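PDB 5UAS: UlvanLyase-PL25 from Pseudoalteromonas sp. PLSV, which cleaves ulvan, the sulfated cell-wall polysaccharide of green seaweeds, as a polysaccharide lyase of family 25 built on a beta-propeller fold. Local coordinates for residues T163-I168 with I175-R180; L38-H43 with Y222-K227; G93-N98 with V434-I439; N32-P37 with S56-K61. One frame throughout, in Å; residues are numbered along the deposited sequence.

Contact 1. Residues T163-I168 with I175-R180. With BDP (beta-D-glucopyranuronic acid), chain C.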
# COMPACT_ATOMS: atom_id res chain seq x y z
N THR A 163 -8.16 1.69 8.67
CA THR A 163 -8.03 1.25 7.29
C THR A 163 -6.62 1.59 6.84
O THR A 163 -6.08 2.64 7.23
CB THR A 163 -9.03 1.93 6.31
OG1 THR A 163 -10.34 2.02 6.88
CG2 THR A 163 -9.14 1.11 5.02
N TYR A 164 -6.04 0.73 6.00
CA TYR A 164 -4.78 0.95 5.29
C TYR A 164 -3.55 0.86 6.18
O TYR A 164 -2.78 1.83 6.29
CB TYR A 164 -4.78 2.30 4.54
CG TYR A 164 -5.95 2.42 3.58
CD1 TYR A 164 -6.12 1.49 2.57
CD2 TYR A 164 -6.92 3.40 3.75
CE1 TYR A 164 -7.20 1.58 1.68
CE2 TYR A 164 -8.01 3.50 2.89
CZ TYR A 164 -8.14 2.57 1.84
OH TYR A 164 -9.21 2.64 0.98
N ASN A 165 -3.34 -0.31 6.76
CA ASN A 165 -2.19 -0.57 7.62
C ASN A 165 -0.87 -0.47 6.88
O ASN A 165 -0.66 -1.13 5.85
CB ASN A 165 -2.31 -1.97 8.22
CG ASN A 165 -3.51 -2.08 9.09
OD1 ASN A 165 -3.71 -1.28 10.00
ND2 ASN A 165 -4.33 -3.06 8.80
N GLN A 166 0.07 0.28 7.45
CA GLN A 166 1.41 0.37 6.91
C GLN A 166 2.35 0.29 8.08
O GLN A 166 2.30 1.15 8.97
CB GLN A 166 1.59 1.65 6.10
CG GLN A 166 0.43 1.78 5.09
CD GLN A 166 0.43 3.09 4.34
OE1 GLN A 166 1.46 3.53 3.82
NE2 GLN A 166 -0.73 3.69 4.21
N ALA A 167 3.17 -0.75 8.12
CA ALA A 167 3.94 -1.08 9.31
C ALA A 167 5.42 -0.86 9.05
O ALA A 167 5.96 -1.37 8.07
CB ALA A 167 3.69 -2.54 9.72
N ILE A 168 6.06 -0.08 9.93
CA ILE A 168 7.46 0.30 9.78
C ILE A 168 8.19 -0.02 11.08
O ILE A 168 7.72 0.33 12.17
CB ILE A 168 7.60 1.79 9.43
CG1 ILE A 168 6.92 2.07 8.10
CG2 ILE A 168 9.10 2.18 9.36
CD1 ILE A 168 6.90 3.52 7.67
N ILE A 175 8.27 0.14 16.57
CA ILE A 175 7.30 -0.19 15.53
C ILE A 175 6.29 0.95 15.43
O ILE A 175 5.69 1.36 16.44
CB ILE A 175 6.59 -1.52 15.83
CG1 ILE A 175 7.60 -2.65 15.76
CG2 ILE A 175 5.41 -1.75 14.88
CD1 ILE A 175 7.12 -3.94 16.42
N TYR A 176 6.11 1.46 14.21
CA TYR A 176 5.10 2.46 13.88
C TYR A 176 4.10 1.84 12.91
O TYR A 176 4.48 1.37 11.84
CB TYR A 176 5.73 3.71 13.26
CG TYR A 176 6.62 4.44 14.23
CD1 TYR A 176 7.92 4.01 14.48
CD2 TYR A 176 6.14 5.53 14.95
CE1 TYR A 176 8.73 4.68 15.37
CE2 TYR A 176 6.94 6.21 15.84
CZ TYR A 176 8.23 5.78 16.05
OH TYR A 176 9.04 6.42 16.94
N LEU A 177 2.84 1.85 13.30
CA LEU A 177 1.74 1.40 12.46
C LEU A 177 0.95 2.65 12.04
O LEU A 177 0.34 3.31 12.88
CB LEU A 177 0.85 0.40 13.20
CG LEU A 177 -0.28 -0.06 12.30
CD1 LEU A 177 0.27 -1.05 11.25
CD2 LEU A 177 -1.39 -0.72 13.13
N PHE A 178 1.03 2.99 10.76
CA PHE A 178 0.29 4.09 10.16
C PHE A 178 -1.00 3.55 9.55
O PHE A 178 -1.00 2.48 8.91
CB PHE A 178 1.12 4.75 9.06
CG PHE A 178 2.36 5.41 9.56
CD1 PHE A 178 3.49 4.67 9.85
CD2 PHE A 178 2.38 6.79 9.78
CE1 PHE A 178 4.62 5.27 10.34
CE2 PHE A 178 3.51 7.40 10.27
CZ PHE A 178 4.64 6.63 10.56
N PHE A 179 -2.08 4.31 9.71
CA PHE A 179 -3.38 3.96 9.13
C PHE A 179 -4.32 5.16 9.20
O PHE A 179 -4.06 6.16 9.89
CB PHE A 179 -4.01 2.74 9.85
CG PHE A 179 -4.14 2.91 11.35
CD1 PHE A 179 -3.06 2.64 12.19
CD2 PHE A 179 -5.33 3.36 11.92
CE1 PHE A 179 -3.17 2.80 13.59
CE2 PHE A 179 -5.47 3.51 13.30
CZ PHE A 179 -4.37 3.23 14.14
N ARG A 180 -5.44 5.03 8.50
CA ARG A 180 -6.54 5.97 8.64
C ARG A 180 -7.46 5.51 9.78
O ARG A 180 -7.92 4.36 9.79
CB ARG A 180 -7.30 6.06 7.33
CG ARG A 180 -8.45 7.05 7.38
CD ARG A 180 -9.20 6.99 6.05
NE ARG A 180 -9.89 5.70 5.89
CZ ARG A 180 -10.54 5.31 4.80
NH1 ARG A 180 -10.55 6.08 3.70
NH2 ARG A 180 -11.15 4.11 4.79
C1 BDP C . -14.68 2.53 -0.31
C2 BDP C . -14.40 2.87 -1.79
C3 BDP C . -13.22 3.80 -1.80
C4 BDP C . -12.04 3.21 -1.12
C5 BDP C . -12.38 2.80 0.26
C6 BDP C . -12.20 3.85 1.41
O2 BDP C . -14.15 1.66 -2.52
O3 BDP C . -13.55 5.12 -1.34
O4 BDP C . -11.24 2.22 -1.78
O5 BDP C . -13.52 2.02 0.41
O6A BDP C . -11.48 4.85 1.25
O6B BDP C . -12.75 3.65 2.51
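The guanidinium of Arg-180 has Tyr-164 over one face: CE2 of Tyr-164 lies 3.7 Å from CZ of Arg-180, displaced toward the rim, with the two planes 68° apart. Its edge is turned to the glucuronate carboxylate in a two-pronged grip, NH1 reaching O6A of BDP at 2.9 Å and NH2 reaching O6B of BDP at 2.8 Å, both nearly straight. NH2 of Arg-180 also gives a bond to OG1 of Thr-163 (3.1 Å), tilted 17° from the guanidinium plane, while Gly-182 O engages both Thr-163 OG1 and Arg-180 NE; these bonds fix the rotation of the group. The bend at chi3 (68°) in the otherwise extended arginine chain brings the guanidinium alongside Tyr-164, the proton acceptor. CG2 of Thr-163 sits over the centre of one face of the Tyr-164 ring, and O6A of BDP lies at that ring's edge, 3.2 Å from Tyr-164 OH. Farther along, the edge of Phe-178 meets the carbonyl oxygen of Gln-166, and its CE1 touches CD1 of Ile-168 at 3.9 Å.

Paired backbone bonds at Thr-163/Arg-180, Gln-166/Phe-178 and Ile-168/Tyr-176 define an antiparallel hairpin of a propeller blade, whose end carries Tyr-164 and Arg-180 into the glycan pocket, with a beta bulge between the first two pairs. Strand 188-193 continues the sheet beyond 175-180, strand 217-227 packs against Gln-166, Ile-168 and Phe-178, and Phe-115 of strand 112-116 covers Ala-167 and Leu-177.

Contact 2. Residues L38-H43 with Y222-K227. With BDP (beta-D-glucopyranuronic acid), chain C.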
# COMPACT_ATOMS: atom_id res chain seq x y z
N LEU A 38 -3.91 -8.03 -3.26
CA LEU A 38 -2.73 -7.23 -2.97
C LEU A 38 -3.01 -5.79 -3.39
O LEU A 38 -3.83 -5.54 -4.28
CB LEU A 38 -1.49 -7.69 -3.74
CG LEU A 38 -1.01 -9.15 -3.63
CD1 LEU A 38 -0.09 -9.53 -4.83
CD2 LEU A 38 -0.30 -9.33 -2.33
N ALA A 39 -2.26 -4.86 -2.81
CA ALA A 39 -2.27 -3.46 -3.25
C ALA A 39 -1.02 -2.80 -2.71
O ALA A 39 -0.41 -3.26 -1.74
CB ALA A 39 -3.54 -2.70 -2.79
N ILE A 40 -0.62 -1.72 -3.37
CA ILE A 40 0.60 -1.02 -2.95
C ILE A 40 0.40 -0.35 -1.59
O ILE A 40 1.35 -0.23 -0.81
CB ILE A 40 1.03 -0.04 -4.04
CG1 ILE A 40 1.72 -0.81 -5.19
CG2 ILE A 40 1.93 1.08 -3.45
CD1 ILE A 40 1.77 -0.03 -6.49
N VAL A 41 -0.84 -0.00 -1.25
CA VAL A 41 -1.03 0.76 -0.01
C VAL A 41 -0.90 -0.12 1.23
O VAL A 41 -0.41 0.35 2.27
CB VAL A 41 -2.36 1.52 -0.01
CG1 VAL A 41 -3.52 0.55 0.09
CG2 VAL A 41 -2.41 2.49 1.19
N GLN A 42 -1.31 -1.40 1.17
CA GLN A 42 -1.08 -2.32 2.29
C GLN A 42 0.33 -2.89 2.16
O GLN A 42 0.58 -3.85 1.41
CB GLN A 42 -2.15 -3.40 2.32
CG GLN A 42 -3.49 -2.93 2.82
CD GLN A 42 -4.45 -2.51 1.71
OE1 GLN A 42 -4.16 -2.64 0.52
NE2 GLN A 42 -5.59 -2.01 2.11
N HIS A 43 1.27 -2.30 2.88
CA HIS A 43 2.66 -2.68 2.68
C HIS A 43 3.42 -2.57 4.00
O HIS A 43 3.06 -1.74 4.85
CB HIS A 43 3.32 -1.77 1.63
CG HIS A 43 3.58 -0.39 2.14
ND1 HIS A 43 4.81 0.02 2.61
CD2 HIS A 43 2.73 0.65 2.34
CE1 HIS A 43 4.72 1.27 3.03
NE2 HIS A 43 3.46 1.67 2.91
N TYR A 222 -5.37 10.20 1.65
CA TYR A 222 -4.79 8.86 1.50
C TYR A 222 -3.28 9.02 1.53
O TYR A 222 -2.72 9.71 0.69
CB TYR A 222 -5.27 8.18 0.20
CG TYR A 222 -6.75 7.89 0.17
CD1 TYR A 222 -7.65 8.80 -0.36
CD2 TYR A 222 -7.25 6.67 0.62
CE1 TYR A 222 -9.02 8.53 -0.39
CE2 TYR A 222 -8.62 6.39 0.59
CZ TYR A 222 -9.50 7.33 0.08
OH TYR A 222 -10.87 7.09 0.03
N ALA A 223 -2.62 8.33 2.46
CA ALA A 223 -1.18 8.44 2.65
C ALA A 223 -0.49 7.11 2.38
O ALA A 223 -1.09 6.04 2.48
CB ALA A 223 -0.86 8.90 4.09
N TRP A 224 0.79 7.19 2.02
CA TRP A 224 1.69 6.05 1.93
C TRP A 224 2.92 6.44 2.73
O TRP A 224 3.58 7.44 2.42
CB TRP A 224 2.06 5.77 0.46
CG TRP A 224 2.72 4.42 0.19
CD1 TRP A 224 2.09 3.26 -0.19
CD2 TRP A 224 4.11 4.10 0.28
NE1 TRP A 224 3.01 2.26 -0.34
CE2 TRP A 224 4.26 2.74 -0.06
CE3 TRP A 224 5.25 4.85 0.61
CZ2 TRP A 224 5.48 2.13 -0.09
CZ3 TRP A 224 6.48 4.22 0.58
CH2 TRP A 224 6.59 2.87 0.23
N ALA A 225 3.21 5.68 3.78
CA ALA A 225 4.38 5.93 4.61
C ALA A 225 5.41 4.83 4.38
O ALA A 225 5.06 3.65 4.29
CB ALA A 225 3.98 6.00 6.09
N GLY A 226 6.69 5.22 4.31
CA GLY A 226 7.75 4.25 4.22
C GLY A 226 9.01 4.78 4.87
O GLY A 226 9.08 5.93 5.30
N LYS A 227 10.03 3.93 4.90
CA LYS A 227 11.33 4.34 5.45
C LYS A 227 11.97 5.43 4.60
O LYS A 227 11.92 5.41 3.36
CB LYS A 227 12.27 3.15 5.53
CG LYS A 227 12.09 2.34 6.79
CD LYS A 227 13.07 2.79 7.84
CE LYS A 227 13.55 1.61 8.67
NZ LYS A 227 14.80 1.95 9.40
C1 BDP C . -14.68 2.53 -0.31
C2 BDP C . -14.40 2.87 -1.79
C3 BDP C . -13.22 3.80 -1.80
C4 BDP C . -12.04 3.21 -1.12
C5 BDP C . -12.38 2.80 0.26
C6 BDP C . -12.20 3.85 1.41
O2 BDP C . -14.15 1.66 -2.52
O3 BDP C . -13.55 5.12 -1.34
O4 BDP C . -11.24 2.22 -1.78
O5 BDP C . -13.52 2.02 0.41
O6A BDP C . -11.48 4.85 1.25
O6B BDP C . -12.75 3.65 2.51
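Trp-224 and His-43 bury the most surface here, and they meet as an offset stack. The imidazole and the five-membered ring of the indole are almost parallel, 8° apart, with centroids separated by 3.8 Å. Each ring covers one face of the other off-centre: NE2 of His-43 lies 3.3 Å from CE2 of Trp-224, toward the rim of the indole. A chi1 of 72° sets CG of His-43 between its backbone N and carbonyl carbon and carries the imidazole over the indole; on Trp-224, CG stands opposite the backbone N, which brings the indole to the loop.

The indole edge is used as well. NE1 of Trp-224 donates to the carbonyl oxygen of Ile-40 at 3.0 Å; the acceptor is almost in the indole plane, but the donor stands 52° above the carbonyl plane and so misses the lone-pair direction. CG2 of Ile-40 packs beside this bond, 3.9 Å from CD1 of Trp-224, and CG2 of Val-41 approaches the carbonyl oxygen of Ala-223 at 4.0 Å. A leucine in place of Trp-224 would probably leave the imidazole without its stacking partner and the Ile-40 carbonyl without this donor.

The loop 38-43 is thereby held to strand 217-227 near the centre of the propeller. At the strand's pocket end, Tyr-222 OH donates to O6A of BDP at 2.6 Å. Because Gln-166 OE1 accepts from His-43 NE2, that nitrogen is satisfied while the ring's face stacks, consistent with the hydrogen being carried on NE2 and with a fixed ring orientation.

Contact 3. Residues G93-N98 with V434-I439. With 83Y (3-O-sulfo-alpha-L-rhamnopyranose), chain B.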
# COMPACT_ATOMS: atom_id res chain seq x y z
N GLY A 93 -23.99 -6.20 0.82
CA GLY A 93 -23.04 -5.20 0.39
C GLY A 93 -22.15 -5.73 -0.72
O GLY A 93 -22.43 -6.74 -1.38
N LYS A 94 -21.03 -5.03 -0.93
CA LYS A 94 -20.07 -5.44 -1.94
C LYS A 94 -19.62 -6.88 -1.69
O LYS A 94 -19.45 -7.30 -0.54
CB LYS A 94 -18.88 -4.49 -1.93
CG LYS A 94 -18.02 -4.53 -3.17
CD LYS A 94 -17.15 -3.27 -3.27
CE LYS A 94 -16.20 -3.35 -4.47
NZ LYS A 94 -15.18 -4.44 -4.35
N LYS A 95 -19.45 -7.65 -2.77
CA LYS A 95 -19.04 -9.04 -2.61
C LYS A 95 -17.73 -9.13 -1.83
O LYS A 95 -17.65 -9.85 -0.82
CB LYS A 95 -18.92 -9.74 -3.96
CG LYS A 95 -18.60 -11.23 -3.82
CD LYS A 95 -18.59 -11.98 -5.16
CE LYS A 95 -18.22 -13.45 -4.95
NZ LYS A 95 -17.94 -14.17 -6.24
N PHE A 96 -16.69 -8.43 -2.29
CA PHE A 96 -15.42 -8.33 -1.58
C PHE A 96 -15.10 -6.87 -1.29
O PHE A 96 -15.28 -5.98 -2.14
CB PHE A 96 -14.29 -8.99 -2.40
CG PHE A 96 -14.47 -10.47 -2.55
CD1 PHE A 96 -14.26 -11.31 -1.46
CD2 PHE A 96 -14.88 -11.02 -3.75
CE1 PHE A 96 -14.45 -12.68 -1.58
CE2 PHE A 96 -15.06 -12.38 -3.86
CZ PHE A 96 -14.84 -13.20 -2.78
N ASP A 97 -14.66 -6.62 -0.07
CA ASP A 97 -14.32 -5.28 0.38
C ASP A 97 -12.87 -4.93 0.01
O ASP A 97 -12.63 -3.89 -0.62
CB ASP A 97 -14.55 -5.21 1.88
CG ASP A 97 -14.21 -3.86 2.44
OD1 ASP A 97 -13.05 -3.47 2.33
OD2 ASP A 97 -15.11 -3.23 3.02
N ASN A 98 -11.91 -5.78 0.39
CA ASN A 98 -10.50 -5.73 0.02
C ASN A 98 -9.66 -4.75 0.84
O ASN A 98 -8.42 -4.81 0.75
CB ASN A 98 -10.28 -5.39 -1.46
CG ASN A 98 -10.99 -6.33 -2.41
OD1 ASN A 98 -10.86 -7.55 -2.32
ND2 ASN A 98 -11.75 -5.76 -3.35
N VAL A 434 -8.65 -13.03 -12.54
CA VAL A 434 -9.43 -13.52 -13.67
C VAL A 434 -10.89 -13.37 -13.29
O VAL A 434 -11.61 -12.55 -13.86
CB VAL A 434 -9.06 -14.96 -14.03
CG1 VAL A 434 -9.95 -15.50 -15.17
CG2 VAL A 434 -7.59 -14.99 -14.43
N SER A 435 -11.34 -14.17 -12.33
CA SER A 435 -12.57 -13.87 -11.62
C SER A 435 -12.19 -13.29 -10.27
O SER A 435 -11.03 -12.91 -10.04
CB SER A 435 -13.43 -15.11 -11.48
OG SER A 435 -12.86 -16.01 -10.55
N ASP A 436 -13.14 -13.20 -9.36
CA ASP A 436 -12.81 -12.64 -8.06
C ASP A 436 -12.56 -13.69 -6.99
O ASP A 436 -12.45 -13.34 -5.81
CB ASP A 436 -13.89 -11.64 -7.61
CG ASP A 436 -15.26 -12.24 -7.52
OD1 ASP A 436 -15.39 -13.47 -7.61
OD2 ASP A 436 -16.23 -11.47 -7.34
N GLU A 437 -12.44 -14.97 -7.36
CA GLU A 437 -12.01 -16.01 -6.44
C GLU A 437 -11.02 -16.92 -7.15
O GLU A 437 -10.84 -16.84 -8.37
CB GLU A 437 -13.20 -16.80 -5.89
CG GLU A 437 -14.22 -15.94 -5.11
CD GLU A 437 -15.34 -16.79 -4.52
OE1 GLU A 437 -15.04 -17.83 -3.89
OE2 GLU A 437 -16.54 -16.45 -4.71
N GLY A 438 -10.34 -17.77 -6.38
CA GLY A 438 -9.39 -18.71 -6.96
C GLY A 438 -8.22 -18.05 -7.65
O GLY A 438 -7.71 -18.57 -8.65
N ILE A 439 -7.77 -16.91 -7.12
CA ILE A 439 -6.80 -16.06 -7.80
C ILE A 439 -5.39 -16.58 -7.56
O ILE A 439 -4.97 -16.79 -6.41
CB ILE A 439 -6.95 -14.61 -7.33
CG1 ILE A 439 -8.32 -14.09 -7.78
CG2 ILE A 439 -5.82 -13.71 -7.87
CD1 ILE A 439 -8.59 -12.66 -7.25
C1 83Y B . -9.98 2.59 -2.34
C2 83Y B . -9.19 1.30 -2.46
C3 83Y B . -9.87 0.32 -3.42
C4 83Y B . -10.22 0.95 -4.78
C5 83Y B . -10.92 2.28 -4.56
C6 83Y B . -11.07 3.01 -5.90
O1S 83Y B . -8.05 -2.97 -3.11
O2 83Y B . -7.89 1.61 -2.90
O2S 83Y B . -10.48 -2.73 -3.63
O3 83Y B . -9.01 -0.79 -3.60
O3S 83Y B . -9.54 -1.97 -1.54
O5 83Y B . -10.24 3.13 -3.64
S 83Y B . -9.29 -2.18 -2.96
O4 83Y B . -11.14 0.11 -5.50
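Charge pairing joins Lys-95 to two acidic residues at once. Its NZ forms salt bridges with OD1 of Asp-436 at 3.0 Å and OE2 of Glu-437 at 3.1 Å, making a three-residue network. The carboxylates are used differently: OD1 of Asp-436 is met on its syn side, 22° out of plane, whereas OE2 of Glu-437 offers its anti lone pair. Lys-95 is extended throughout, with CG opposite the backbone N (chi1 -175°), and so spans to the facing loop; Asp-436 comes from the opposite direction, while Glu-437 crosses the lysine at about a right angle. An alanine in place of Asp-436 would probably leave the Lys-95 ammonium held by the Glu-437 carboxylate alone of these two, less firmly fixed.

The two loops belong to different parts of the propeller. Segment 434-439 connects strands 428-433 and 439-444, and its Gly-438 and Ile-439 both face Gly-33 in a G1 beta bulge; segment 93-98 leads from strand 76-81 toward strand 103-106.

Van der Waals contacts centre on Phe-96. Its CZ touches CG of Glu-437 at 3.6 Å and its CE2 approaches CG of Asp-436 at 3.7 Å, the ring standing at 81° to the aspartate carboxylate; Val-34 also touches Phe-96.

Hydrogen bonds lead inward. Lys-94, extended until a final turn at chi4, donates from NZ to the carbonyl oxygen of Phe-96 at 2.7 Å, and Asn-98 ND2 reaches O2S of the rhamnose sulfate at 3.3 Å. Asn-98 OD1 accepts from Gln-58 NE2 and Asn-36 N, setting the amide's orientation.

Contact 4. Residues N32-P37 with S56-K61. With 83Y (3-O-sulfo-alpha-L-rhamnopyranose), chain B; GCD (4-deoxy-alpha-L-threo-hex-4-enopyranuronic acid), chain D.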
# COMPACT_ATOMS: atom_id res chain seq x y z
N ASN A 32 -5.70 -19.27 -4.17
CA ASN A 32 -6.93 -19.02 -3.43
C ASN A 32 -7.15 -17.55 -3.11
O ASN A 32 -7.93 -17.23 -2.19
CB ASN A 32 -6.97 -19.85 -2.14
CG ASN A 32 -5.93 -19.44 -1.13
OD1 ASN A 32 -5.00 -18.69 -1.43
ND2 ASN A 32 -6.10 -19.92 0.10
N GLY A 33 -6.52 -16.64 -3.83
CA GLY A 33 -6.76 -15.23 -3.59
C GLY A 33 -8.18 -14.83 -3.96
O GLY A 33 -8.83 -15.47 -4.78
N VAL A 34 -8.69 -13.75 -3.33
CA VAL A 34 -10.02 -13.24 -3.67
C VAL A 34 -9.97 -11.72 -3.84
O VAL A 34 -9.09 -11.04 -3.31
CB VAL A 34 -11.11 -13.61 -2.63
CG1 VAL A 34 -11.04 -15.10 -2.26
CG2 VAL A 34 -10.98 -12.75 -1.37
N GLY A 35 -10.93 -11.20 -4.61
CA GLY A 35 -11.07 -9.75 -4.76
C GLY A 35 -9.82 -9.15 -5.37
O GLY A 35 -9.36 -9.58 -6.44
N ASN A 36 -9.29 -8.10 -4.73
CA ASN A 36 -7.95 -7.62 -5.00
C ASN A 36 -7.06 -8.17 -3.90
O ASN A 36 -7.19 -7.72 -2.76
CB ASN A 36 -7.90 -6.10 -4.98
CG ASN A 36 -8.59 -5.47 -6.17
OD1 ASN A 36 -8.40 -5.91 -7.29
ND2 ASN A 36 -9.38 -4.44 -5.93
N PRO A 37 -6.22 -9.17 -4.16
CA PRO A 37 -5.53 -9.82 -3.03
C PRO A 37 -4.34 -9.05 -2.52
O PRO A 37 -3.81 -9.42 -1.47
CB PRO A 37 -5.08 -11.17 -3.61
CG PRO A 37 -6.05 -11.44 -4.80
CD PRO A 37 -6.28 -10.03 -5.36
N SER A 56 2.40 -12.27 2.00
CA SER A 56 1.05 -12.31 2.54
C SER A 56 0.09 -11.69 1.55
O SER A 56 0.46 -10.79 0.80
CB SER A 56 0.94 -11.58 3.89
OG SER A 56 1.16 -10.16 3.76
N TYR A 57 -1.15 -12.15 1.59
CA TYR A 57 -2.15 -11.72 0.62
C TYR A 57 -3.51 -12.06 1.18
O TYR A 57 -3.64 -12.81 2.15
CB TYR A 57 -1.94 -12.42 -0.76
CG TYR A 57 -2.13 -13.93 -0.68
CD1 TYR A 57 -1.11 -14.73 -0.20
CD2 TYR A 57 -3.36 -14.51 -0.99
CE1 TYR A 57 -1.29 -16.10 -0.06
CE2 TYR A 57 -3.55 -15.89 -0.87
CZ TYR A 57 -2.50 -16.66 -0.40
OH TYR A 57 -2.71 -18.00 -0.27
N GLN A 58 -4.54 -11.58 0.50
CA GLN A 58 -5.93 -11.79 0.91
C GLN A 58 -6.52 -13.05 0.26
O GLN A 58 -6.62 -13.14 -0.96
CB GLN A 58 -6.73 -10.54 0.56
CG GLN A 58 -8.20 -10.62 0.90
CD GLN A 58 -8.92 -9.39 0.40
OE1 GLN A 58 -8.93 -8.34 1.08
NE2 GLN A 58 -9.48 -9.47 -0.80
N GLY A 59 -6.96 -13.99 1.09
CA GLY A 59 -7.53 -15.24 0.62
C GLY A 59 -9.02 -15.34 0.91
O GLY A 59 -9.72 -14.34 1.10
N PRO A 60 -9.53 -16.57 0.90
CA PRO A 60 -10.96 -16.78 1.08
C PRO A 60 -11.51 -16.05 2.29
O PRO A 60 -10.87 -15.98 3.34
CB PRO A 60 -11.06 -18.30 1.25
CG PRO A 60 -9.91 -18.80 0.42
CD PRO A 60 -8.80 -17.80 0.58
N LYS A 61 -12.73 -15.53 2.13
CA LYS A 61 -13.42 -14.71 3.14
C LYS A 61 -12.58 -13.52 3.59
O LYS A 61 -12.76 -12.98 4.68
CB LYS A 61 -13.85 -15.58 4.33
CG LYS A 61 -14.79 -16.72 3.88
CD LYS A 61 -14.64 -17.91 4.80
CE LYS A 61 -15.82 -18.01 5.74
NZ LYS A 61 -16.48 -19.36 5.68
C1 83Y B . -9.98 2.59 -2.34
C2 83Y B . -9.19 1.30 -2.46
C3 83Y B . -9.87 0.32 -3.42
C4 83Y B . -10.22 0.95 -4.78
C5 83Y B . -10.92 2.28 -4.56
C6 83Y B . -11.07 3.01 -5.90
O1S 83Y B . -8.05 -2.97 -3.11
O2 83Y B . -7.89 1.61 -2.90
O2S 83Y B . -10.48 -2.73 -3.63
O3 83Y B . -9.01 -0.79 -3.60
O3S 83Y B . -9.54 -1.97 -1.54
O5 83Y B . -10.24 3.13 -3.64
S 83Y B . -9.29 -2.18 -2.96
O4 83Y B . -11.14 0.11 -5.50
C1 GCD D . -10.47 -0.68 -6.50
C2 GCD D . -11.41 -1.81 -6.91
C3 GCD D . -12.72 -1.21 -7.42
C4 GCD D . -12.44 -0.10 -8.40
C5 GCD D . -11.25 0.51 -8.48
C6 GCD D . -11.03 1.53 -9.49
O2 GCD D . -10.80 -2.64 -7.92
O3 GCD D . -13.51 -0.67 -6.36
O5 GCD D . -10.15 0.14 -7.62
O6A GCD D . -11.94 1.79 -10.31
O6B GCD D . -9.93 2.11 -9.54
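Gln-58 and Val-34 exchange two hydrogen bonds. NE2 of Gln-58 donates to the carbonyl oxygen of Val-34 at 3.0 Å, from 55° above the carbonyl plane, while N of Val-34 bonds back to the carbonyl oxygen of Gln-58 at 3.2 Å. Extended, with CG opposite its backbone N (chi1 179°), the glutamine carries NE2 to Val-34 O in the loop 34-37, and a second bond, from NE2 to Asn-98 OD1, holds the amide. The backbone N of Gln-58 meets the carbonyl oxygen of Pro-37 in plane on a lone pair, at 3.0 Å.

At the far end, Tyr-57 OH donates to OD1 of Asn-32 at 2.7 Å, on a lone pair in the carbonyl plane. CD of Pro-60 packs 3.5 Å from ND2 of Asn-32.

Outward, Gly-33 and Gly-35 bond through their backbones to Ile-439 and Asp-436, in the sheet where strand 30-33 pairs with strand 439-444; strand 52-58 belongs to the next sheet, so the contact joins two blades beside the propeller's closure. Tyr-65 of strand 64-70 backs Asn-32, Tyr-57 and Pro-60.

The loop presents Asn-36 to the glycan. Its ND2 donates to O2 of GCD at 3.0 Å and to O2S of 83Y, and its OD1 accepts from Lys-433 NZ. With both ends of the amide engaged, its flip is fixed so that the NH2 faces uronate and sulfate together.

Contacts 1 and 2 lie about 8 Å apart between centres and share the glucuronate: Arg-180 and Tyr-222 both bond its carboxylate beside Tyr-164. Gln-166 couples them, its OE1 lying 2.8 Å from N of Ala-225. Contacts 3 and 4, also about 8 Å apart between centres, grip the sulfated rhamnose, Asn-36 and Asn-98 being positioned together at the sulfate; O of Asp-436 lies 2.9 Å from N of Gly-35. Contact 1 touches neither contact 3 nor contact 4 (about 24 and 20 Å between centres), whereas contact 2 bridges to contact 4 through Leu-38, which packs on Ser-56 and Tyr-57. The bound glycan spans both pairs.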